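PDB 6YGA: N-alpha-acetyltransferase 35, NatC auxiliary subunit from Saccharomyces cerevisiae, which serves as the auxiliary subunit of the NatC N-terminal acetyltransferase, working with MAK3 and MAK31 to acetylate the N-terminal Met of L-A virus Gag protein. Local coordinates for residues T322-F325 with A326-F329; F441-L444 with S445-E449. All coordinates share one frame; numbering follows the deposited sequence.

Overall arrangement
Contact 1 and contact 2 are stretches of about two turns, one at the C-terminal part of helix 319-328 and one in helix 433-456, with centres about 15 Å apart within the TPR-like part of MAK10. They touch through side chains: Y323 CE1 comes within 4.1 Å of SE of the selenomethionine M442, and Y323 OH lies 4.2 Å from F441 CE2. One turn on from Y323, and two turns on from M442, K327 NZ comes within 4.1 Å of E449 OE1. A bound 1,2-ethanediol, probably from the crystallisation liquor, lies about 4 Å from the side chain of F328, and one lies equally close to that of M442. No other subunit touches either stretch.

Contact 1: residues T322-F325 with A326-F329; sequences TYQF and AKFF
F325 and F329 make the close apolar pair of this helical stretch. F329 CB sits over one face of the F325 ring, 3.9 Å from its centroid and near the ring normal, a CH-pi contact in which F325 CZ approaches F329 CB to 3.8 Å. The two ring planes are nearly parallel, 6° apart, but are slid so far that they barely overlap. With F325 CG anti to the backbone N (chi1 179°), the ring swings along the helix to where F329 CB can cover it. F329 also meets the ring of F343, and A326 packs against W398 and Y399 of helix 386-402. Q324 and F328, also buried, run side by side: Q324 OE1 lies 3.5 Å from F328 CE2, amide and ring planes 55° apart, while Q324 NE2 bonds T662 O.

The side carrying Y323 and K327 is looser and partly exposed. The aliphatic part of the K327 side chain meets the tyrosine ring, its CG 4.0 Å from Y323 CE2, over one face near the rim.

Underneath, A326 N bonds T322 O at 2.9 Å, K327 N bonds Y323 O at 3.0 Å and F329 N bonds F325 O at 2.9 Å. F328 N has weak bonds to both Q324 O and F325 O, and K327 N a weak one to Q324 O. Such weak i to i+3 bonds accompany the i to i+4 bonds toward the C-terminal end of this alpha-helix of the TPR-like region.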
# COMPACT_ATOMS: atom_id res chain seq x y z
N THR B 322 7.23 -24.15 5.06
CA THR B 322 6.54 -22.89 5.37
C THR B 322 7.35 -21.70 4.88
O THR B 322 6.78 -20.73 4.35
CB THR B 322 6.29 -22.77 6.88
OG1 THR B 322 7.53 -22.83 7.59
CG2 THR B 322 5.37 -23.88 7.36
N TYR B 323 8.67 -21.74 5.06
CA TYR B 323 9.52 -20.62 4.64
C TYR B 323 9.39 -20.37 3.14
O TYR B 323 9.19 -19.22 2.71
CB TYR B 323 10.97 -20.91 5.04
CG TYR B 323 11.99 -19.89 4.60
CD1 TYR B 323 12.27 -18.78 5.38
CD2 TYR B 323 12.70 -20.05 3.42
CE1 TYR B 323 13.22 -17.85 4.98
CE2 TYR B 323 13.64 -19.13 3.01
CZ TYR B 323 13.90 -18.03 3.80
OH TYR B 323 14.84 -17.12 3.39
N GLN B 324 9.48 -21.43 2.34
CA GLN B 324 9.34 -21.27 0.89
C GLN B 324 7.91 -20.94 0.49
O GLN B 324 7.70 -20.28 -0.54
CB GLN B 324 9.82 -22.54 0.18
CG GLN B 324 11.31 -22.82 0.34
CD GLN B 324 12.18 -21.97 -0.58
OE1 GLN B 324 11.98 -20.76 -0.70
NE2 GLN B 324 13.14 -22.61 -1.24
N PHE B 325 6.92 -21.39 1.26
CA PHE B 325 5.55 -20.97 1.00
C PHE B 325 5.41 -19.46 1.18
O PHE B 325 4.78 -18.79 0.35
CB PHE B 325 4.57 -21.71 1.91
CG PHE B 325 3.13 -21.31 1.71
CD1 PHE B 325 2.58 -20.25 2.41
CD2 PHE B 325 2.32 -22.01 0.82
CE1 PHE B 325 1.26 -19.88 2.23
CE2 PHE B 325 1.00 -21.65 0.63
CZ PHE B 325 0.47 -20.58 1.33
N ALA B 326 5.99 -18.91 2.25
CA ALA B 326 5.94 -17.47 2.45
C ALA B 326 6.72 -16.72 1.38
O ALA B 326 6.37 -15.58 1.04
CB ALA B 326 6.48 -17.11 3.83
N LYS B 327 7.77 -17.33 0.82
CA LYS B 327 8.59 -16.63 -0.16
C LYS B 327 7.90 -16.55 -1.52
O LYS B 327 8.20 -15.65 -2.30
CB LYS B 327 9.95 -17.31 -0.30
CG LYS B 327 10.87 -17.09 0.88
CD LYS B 327 11.73 -15.84 0.70
CE LYS B 327 12.79 -16.05 -0.38
NZ LYS B 327 13.72 -14.89 -0.51
N PHE B 328 6.97 -17.47 -1.81
CA PHE B 328 6.43 -17.60 -3.15
C PHE B 328 4.92 -17.41 -3.26
O PHE B 328 4.45 -17.11 -4.36
CB PHE B 328 6.78 -18.98 -3.73
CG PHE B 328 8.21 -19.11 -4.17
CD1 PHE B 328 8.61 -18.67 -5.42
CD2 PHE B 328 9.16 -19.69 -3.33
CE1 PHE B 328 9.93 -18.80 -5.83
CE2 PHE B 328 10.48 -19.82 -3.74
CZ PHE B 328 10.86 -19.37 -4.99
N PHE B 329 4.15 -17.57 -2.18
CA PHE B 329 2.70 -17.57 -2.33
C PHE B 329 2.17 -16.21 -2.75
O PHE B 329 1.12 -16.12 -3.40
CB PHE B 329 2.02 -18.02 -1.03
CG PHE B 329 1.61 -16.90 -0.13
CD1 PHE B 329 2.54 -16.27 0.69
CD2 PHE B 329 0.29 -16.47 -0.07
CE1 PHE B 329 2.17 -15.24 1.53
CE2 PHE B 329 -0.09 -15.44 0.77
CZ PHE B 329 0.85 -14.82 1.57

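Contact 2: residues F441-L444 with S445-E449; sequences FMKL and SSMIE
F441 and S445 face each other one turn apart on helix 433-456, an alpha-helix of the TPR-like region of MAK10. Its i to i+4 backbone bonds run unbroken through this stretch, among them M447 N to K443 O at 2.8 Å and I448 N to L444 O at 3.1 Å.

Two serines add side-chain bonds to this pattern. Each folds its hydroxyl back to the carbonyl four residues earlier, S445 OG to F441 O at 2.9 Å and S446 OG to M442 O at 2.8 Å. Each OG lies beside its own backbone N (chi1 about -68°), which brings hydroxyl and amide to one oxygen, from opposite faces of the carbonyl plane. The buried S446 side chain touches F413, Q416 and L417 of helix 406-429; the carbonyl of M442 thus satisfies a buried hydroxyl. K443 extends away, its NZ forming a salt bridge with D421 and hydrogen bonds with Q424 OE1 and V597 O.

Among the apolar contacts, L444 and I448 continue the stripe that F441 and S445 begin; M447 lies beside it. L444 CD1 meets SE of the selenomethionine M447 at 3.8 Å, the two side chains crossing at a slant. L444 and I448 both pack on L475 of helix 465-506, while I448 also reaches I545.

At the F441 ring, a chi1 of 164° swings the phenyl along the helix until the hydroxyl oxygen S445 OG lies over one face near the rim, 3.4 Å from F441 CE1.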
# COMPACT_ATOMS: atom_id res chain seq x y z
N PHE B 441 22.20 -14.89 8.58
CA PHE B 441 21.64 -15.33 7.30
C PHE B 441 20.34 -14.60 6.99
O PHE B 441 20.13 -14.16 5.85
CB PHE B 441 21.41 -16.84 7.31
CG PHE B 441 20.51 -17.30 6.21
CD1 PHE B 441 20.98 -17.43 4.91
CD2 PHE B 441 19.18 -17.60 6.46
CE1 PHE B 441 20.15 -17.84 3.89
CE2 PHE B 441 18.34 -18.01 5.45
CZ PHE B 441 18.82 -18.14 4.16
N MSE B 442 19.46 -14.47 7.98
CA MSE B 442 18.18 -13.80 7.77
C MSE B 442 18.36 -12.31 7.53
O MSE B 442 17.69 -11.73 6.67
CB MSE B 442 17.27 -14.03 8.97
CG MSE B 442 16.87 -15.48 9.15
SE MSE B 442 15.69 -16.09 7.72
CE MSE B 442 14.15 -14.98 8.15
N LYS B 443 19.26 -11.67 8.28
CA LYS B 443 19.49 -10.24 8.09
C LYS B 443 20.05 -9.96 6.71
O LYS B 443 19.56 -9.07 6.00
CB LYS B 443 20.44 -9.71 9.17
CG LYS B 443 20.61 -8.21 9.13
CD LYS B 443 21.69 -7.75 10.09
CE LYS B 443 23.07 -8.18 9.60
NZ LYS B 443 24.12 -7.80 10.57
N LEU B 444 21.08 -10.70 6.30
CA LEU B 444 21.73 -10.43 5.02
C LEU B 444 20.83 -10.78 3.85
O LEU B 444 20.82 -10.08 2.83
CB LEU B 444 23.06 -11.19 4.95
CG LEU B 444 23.98 -10.83 3.79
CD1 LEU B 444 24.06 -9.32 3.62
CD2 LEU B 444 25.37 -11.42 4.02
N SER B 445 20.05 -11.86 3.97
CA SER B 445 19.04 -12.18 2.96
C SER B 445 17.98 -11.09 2.88
O SER B 445 17.49 -10.76 1.79
CB SER B 445 18.38 -13.52 3.26
OG SER B 445 19.29 -14.60 3.08
N SER B 446 17.61 -10.52 4.03
CA SER B 446 16.63 -9.44 4.02
C SER B 446 17.21 -8.17 3.42
O SER B 446 16.51 -7.44 2.71
CB SER B 446 16.12 -9.18 5.44
OG SER B 446 15.36 -10.28 5.92
N MSE B 447 18.49 -7.90 3.67
CA MSE B 447 19.15 -6.73 3.09
C MSE B 447 19.14 -6.82 1.56
O MSE B 447 18.89 -5.83 0.87
CB MSE B 447 20.59 -6.61 3.59
CG MSE B 447 20.73 -6.31 5.08
SE MSE B 447 22.58 -6.45 5.71
CE MSE B 447 23.33 -4.84 4.90
N ILE B 448 19.42 -8.02 1.05
CA ILE B 448 19.44 -8.24 -0.39
C ILE B 448 18.04 -8.13 -0.97
O ILE B 448 17.82 -7.46 -1.98
CB ILE B 448 20.09 -9.60 -0.70
CG1 ILE B 448 21.58 -9.58 -0.36
CG2 ILE B 448 19.84 -10.00 -2.15
CD1 ILE B 448 22.23 -10.94 -0.33
N GLU B 449 17.07 -8.79 -0.33
CA GLU B 449 15.69 -8.75 -0.81
C GLU B 449 15.14 -7.32 -0.77
O GLU B 449 14.45 -6.89 -1.70
CB GLU B 449 14.82 -9.68 0.03
CG GLU B 449 13.34 -9.65 -0.32
CD GLU B 449 13.01 -10.44 -1.58
OE1 GLU B 449 13.91 -11.11 -2.12
OE2 GLU B 449 11.85 -10.38 -2.02